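Local structure of muconate cycloisomerase (Azorhizobium caulinodans, 3MY9) at residues 255-258 / 259-263; 300-304 / 305-309. The protein belongs to the enolase superfamily, pairing an N-terminal capping domain with a modified TIM barrel that carries bound magnesium ions. All coordinates share one frame; numbering follows the deposited sequence.

Both contacts are local and lie in the barrel domain of the chain, in series along it: contact 1 is formed within helix 254-263, and contact 2 turns the chain from strand 300-301 into helix 305-316. Their centres stand about 27 Å apart and their nearest atoms about 15 Å, so they do not touch. Contact 1 is peripheral, its centre about 20 Å from the centre of the chain, and meets other subunits; contact 2 is buried, its centre about 8 Å from that point. Each keeps a side chain about 12 Å from a bound magnesium ion, V260 in the first and L301 in the second. The magnesium ions are bound elsewhere, at E223 and D248 and at A238 and L241.

Contact 1 of 2, residues 255-258 / 259-263; sequences VDLM and EVVRR
V261 N donates to L257 O at 2.8 Å with an N-H...O angle of 166°, and V260 N reaches D256 O at the same 2.8 Å. R262 N meets M258 O at 3.0 Å, and E259 N to V255 O is weak; together these i to i+4 bonds define a regular alpha-helix. E259 OE2 takes salt bridges from R262 and R263, three and four residues ahead. R263 NH2 approaches it at 2.6 Å, whereas R262 NH1 makes a weaker bond at 3.0 Å. E259 OE2 lies at the edge of the R263 guanidinium, close to its plane; seen from the carboxylate, NH2 comes from the anti side and 29° out of plane. The E259 chain bends at chi2 (65°), bringing its carboxylate back to both arginines. Its other oxygen, OE1, pairs with R263 of a second subunit, so the network spans an interface.

Packing here is apolar and i to i+4 or i+3: L257 CD1 touches V261 CG2 at 4.1 Å, and M258 CE lies 4.0 Å from V261 CB. M258 and V261 lie side by side, pointing the same way; bends at chi2 and chi3 bring CE beside the valine. On the barrel's outer layer, within the unit of strand 245-247, helix 254-263 and strand 268-270, L257, M258 and V261 face helix 279-292, and M258 also packs on T291 of a third subunit, while E259 and V260 rest on L231 of helix 231-240.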
loop_
_atom_site.group_PDB
_atom_site.type_symbol
_atom_site.label_atom_id
_atom_site.label_comp_id
_atom_site.label_asym_id
_atom_site.label_seq_id
_atom_site.Cartn_x
_atom_site.Cartn_y
_atom_site.Cartn_z
ATOM N N VAL A 255 -22.267 -2.625 1.816
ATOM C CA VAL A 255 -21.129 -2.831 0.940
ATOM C C VAL A 255 -20.422 -1.521 0.536
ATOM O O VAL A 255 -19.192 -1.439 0.577
ATOM C CB VAL A 255 -21.529 -3.590 -0.344
ATOM C CG1 VAL A 255 -20.321 -3.710 -1.255
ATOM C CG2 VAL A 255 -22.099 -4.970 -0.006
ATOM N N ASP A 256 -21.192 -0.508 0.130
ATOM C CA ASP A 256 -20.603 0.771 -0.225
ATOM C C ASP A 256 -19.872 1.323 1.011
ATOM O O ASP A 256 -18.787 1.879 0.899
ATOM C CB ASP A 256 -21.663 1.818 -0.673
ATOM C CG ASP A 256 -22.379 1.446 -1.970
ATOM O OD1 ASP A 256 -21.891 0.611 -2.749
ATOM O OD2 ASP A 256 -23.455 2.025 -2.230
ATOM N N LEU A 257 -20.484 1.197 2.171
ATOM C CA LEU A 257 -19.941 1.796 3.362
ATOM C C LEU A 257 -18.584 1.183 3.675
ATOM O O LEU A 257 -17.649 1.918 3.939
ATOM C CB LEU A 257 -20.895 1.670 4.548
ATOM C CG LEU A 257 -20.383 2.240 5.888
ATOM C CD1 LEU A 257 -20.050 3.734 5.785
ATOM C CD2 LEU A 257 -21.415 1.984 6.963
ATOM N N MET A 258 -18.448 -0.138 3.599
ATOM C CA MET A 258 -17.126 -0.753 3.825
ATOM C C MET A 258 -16.047 -0.214 2.890
ATOM O O MET A 258 -14.898 -0.044 3.295
ATOM C CB MET A 258 -17.159 -2.294 3.773
ATOM C CG MET A 258 -17.830 -2.923 5.022
ATOM S SD MET A 258 -17.061 -2.744 6.689
ATOM C CE MET A 258 -15.898 -1.432 6.562
ATOM N N GLU A 259 -16.417 0.081 1.645
ATOM C CA GLU A 259 -15.455 0.666 0.706
ATOM C C GLU A 259 -15.175 2.144 1.021
ATOM O O GLU A 259 -14.047 2.606 0.887
ATOM C CB GLU A 259 -15.945 0.500 -0.717
ATOM C CG GLU A 259 -14.882 0.824 -1.750
ATOM C CD GLU A 259 -13.679 -0.138 -1.715
ATOM O OE1 GLU A 259 -13.809 -1.332 -1.355
ATOM O OE2 GLU A 259 -12.580 0.325 -2.056
ATOM N N VAL A 260 -16.198 2.882 1.435
ATOM C CA VAL A 260 -16.019 4.251 1.846
ATOM C C VAL A 260 -15.038 4.293 3.045
ATOM O O VAL A 260 -14.147 5.129 3.075
ATOM C CB VAL A 260 -17.383 4.915 2.169
ATOM C CG1 VAL A 260 -17.243 6.217 2.947
ATOM C CG2 VAL A 260 -18.198 5.125 0.861
ATOM N N VAL A 261 -15.224 3.410 4.030
ATOM C CA VAL A 261 -14.342 3.378 5.187
ATOM C C VAL A 261 -12.930 3.043 4.749
ATOM O O VAL A 261 -11.999 3.713 5.129
ATOM C CB VAL A 261 -14.810 2.369 6.237
ATOM C CG1 VAL A 261 -13.804 2.230 7.373
ATOM C CG2 VAL A 261 -16.195 2.758 6.757
ATOM N N ARG A 262 -12.796 2.022 3.914
ATOM C CA ARG A 262 -11.492 1.522 3.483
ATOM C C ARG A 262 -10.702 2.581 2.744
ATOM O O ARG A 262 -9.470 2.634 2.850
ATOM C CB ARG A 262 -11.706 0.344 2.551
ATOM C CG ARG A 262 -10.443 -0.312 2.047
ATOM C CD ARG A 262 -10.763 -1.494 1.106
ATOM N NE ARG A 262 -9.570 -1.864 0.354
ATOM C CZ ARG A 262 -9.110 -1.224 -0.724
ATOM N NH1 ARG A 262 -9.759 -0.186 -1.222
ATOM N NH2 ARG A 262 -7.988 -1.650 -1.312
ATOM N N ARG A 263 -11.409 3.388 1.950
ATOM C CA ARG A 263 -10.768 4.434 1.171
ATOM C C ARG A 263 -10.768 5.766 1.940
ATOM O O ARG A 263 -10.200 6.734 1.459
ATOM C CB ARG A 263 -11.485 4.636 -0.175
ATOM C CG ARG A 263 -11.583 3.395 -1.040
ATOM C CD ARG A 263 -10.380 3.195 -1.935
ATOM N NE ARG A 263 -10.608 3.733 -3.278
ATOM C CZ ARG A 263 -11.355 3.155 -4.212
ATOM N NH1 ARG A 263 -11.485 3.741 -5.384
ATOM N NH2 ARG A 263 -11.999 2.012 -3.979
#

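Contact 2 of 2, residues 300-304 / 305-309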
loop_
_atom_site.group_PDB
_atom_site.type_symbol
_atom_site.label_atom_id
_atom_site.label_comp_id
_atom_site.label_asym_id
_atom_site.label_seq_id
_atom_site.Cartn_x
_atom_site.Cartn_y
_atom_site.Cartn_z
ATOM N N THR A 300 -33.065 12.232 2.975
ATOM C CA THR A 300 -34.333 12.774 2.496
ATOM C C THR A 300 -35.487 11.816 2.812
ATOM O O THR A 300 -35.627 10.807 2.154
ATOM C CB THR A 300 -34.271 12.955 0.970
ATOM O OG1 THR A 300 -33.953 11.695 0.365
ATOM C CG2 THR A 300 -33.190 13.946 0.590
ATOM N N LEU A 301 -36.309 12.144 3.808
ATOM C CA LEU A 301 -37.435 11.306 4.184
ATOM C C LEU A 301 -38.639 11.667 3.318
ATOM O O LEU A 301 -38.940 12.842 3.120
ATOM C CB LEU A 301 -37.792 11.476 5.669
ATOM C CG LEU A 301 -36.764 11.052 6.720
ATOM C CD1 LEU A 301 -37.189 11.514 8.115
ATOM C CD2 LEU A 301 -36.549 9.530 6.668
ATOM N N TRP A 302 -39.315 10.647 2.803
ATOM C CA TRP A 302 -40.540 10.834 2.049
ATOM C C TRP A 302 -41.640 11.239 3.031
ATOM O O TRP A 302 -41.751 10.648 4.108
ATOM C CB TRP A 302 -40.897 9.537 1.297
ATOM C CG TRP A 302 -42.267 9.519 0.690
ATOM C CD1 TRP A 302 -43.237 8.579 0.884
ATOM C CD2 TRP A 302 -42.821 10.487 -0.203
ATOM N NE1 TRP A 302 -44.356 8.892 0.162
ATOM C CE2 TRP A 302 -44.133 10.064 -0.511
ATOM C CE3 TRP A 302 -42.338 11.672 -0.773
ATOM C CZ2 TRP A 302 -44.972 10.784 -1.361
ATOM C CZ3 TRP A 302 -43.167 12.388 -1.614
ATOM C CH2 TRP A 302 -44.474 11.943 -1.903
ATOM N N GLU A 303 -42.425 12.247 2.657
ATOM C CA GLU A 303 -43.433 12.842 3.538
ATOM C C GLU A 303 -44.681 11.964 3.700
ATOM O O GLU A 303 -45.474 12.193 4.602
ATOM C CB GLU A 303 -43.838 14.262 3.052
ATOM C CG GLU A 303 -42.863 15.393 3.481
ATOM C CD GLU A 303 -42.891 16.636 2.555
ATOM O OE1 GLU A 303 -43.914 17.370 2.531
ATOM O OE2 GLU A 303 -41.872 16.884 1.860
ATOM N N GLY A 304 -44.862 10.976 2.826
ATOM C CA GLY A 304 -45.939 10.018 2.980
ATOM C C GLY A 304 -45.894 9.461 4.390
ATOM O O GLY A 304 -44.859 8.970 4.842
ATOM N N GLY A 305 -47.023 9.542 5.080
ATOM C CA GLY A 305 -47.049 9.374 6.524
ATOM C C GLY A 305 -46.547 8.035 7.013
ATOM O O GLY A 305 -45.967 7.956 8.091
ATOM N N ILE A 306 -46.771 6.992 6.218
ATOM C CA ILE A 306 -46.434 5.632 6.610
ATOM C C ILE A 306 -44.932 5.416 6.529
ATOM O O ILE A 306 -44.329 4.884 7.459
ATOM C CB ILE A 306 -47.173 4.586 5.746
ATOM C CG1 ILE A 306 -48.680 4.780 5.851
ATOM C CG2 ILE A 306 -46.807 3.173 6.201
ATOM C CD1 ILE A 306 -49.478 3.911 4.907
ATOM N N ALA A 307 -44.327 5.832 5.422
ATOM C CA ALA A 307 -42.878 5.739 5.255
ATOM C C ALA A 307 -42.129 6.678 6.210
ATOM O O ALA A 307 -41.013 6.372 6.669
ATOM C CB ALA A 307 -42.499 6.063 3.809
ATOM N N LEU A 308 -42.723 7.833 6.468
ATOM C CA LEU A 308 -42.146 8.795 7.391
ATOM C C LEU A 308 -42.177 8.266 8.815
ATOM O O LEU A 308 -41.244 8.469 9.562
ATOM C CB LEU A 308 -42.912 10.106 7.327
ATOM C CG LEU A 308 -42.448 11.214 8.269
ATOM C CD1 LEU A 308 -40.979 11.513 8.062
ATOM C CD2 LEU A 308 -43.305 12.438 8.005
ATOM N N ALA A 309 -43.252 7.596 9.196
ATOM C CA ALA A 309 -43.351 7.001 10.542
ATOM C C ALA A 309 -42.227 5.976 10.711
ATOM O O ALA A 309 -41.532 5.946 11.719
ATOM C CB ALA A 309 -44.735 6.342 10.749
#
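G305 opens the helix directly after G304, the N-cap residue, and its amide makes a weak hydrogen bond to D337 OD1. I306 turns its side chain to W51 and E53 of strand 49-54. A307 then puts its CB 3.9 Å from W302 CD1, near the plane of the indole and at its edge, so the methyl abuts the rim of the ring. A face of the same indole is met by G304 N, 3.3 Å above its plane and offset toward the rim, while the bond from W302 NE1 to E53 OE2 orients the ring. W302 and I306 thereby join the turn to strands 35-44 and 49-54 of the N-terminal domain.

L308 N donates to G304 O at 2.9 Å with an N-H...O angle of 159°, completing the first helical turn. CB lies 3.4 Å from G304 O and 3.5 Å from W302 O. With CG anti to the backbone N (chi1 178°), CD1 reaches L301 of the strand, 3.8 Å from its CD1, the two side chains crossing at about a right angle, while L308 CD2 lies 4.0 Å from E303 O of the loop. This is a strand-to-helix turn of a beta-alpha-beta unit, strand 300-301, helix 305-316 and parallel strand 326-327, as recurs in the modified TIM barrel of the enolase superfamily.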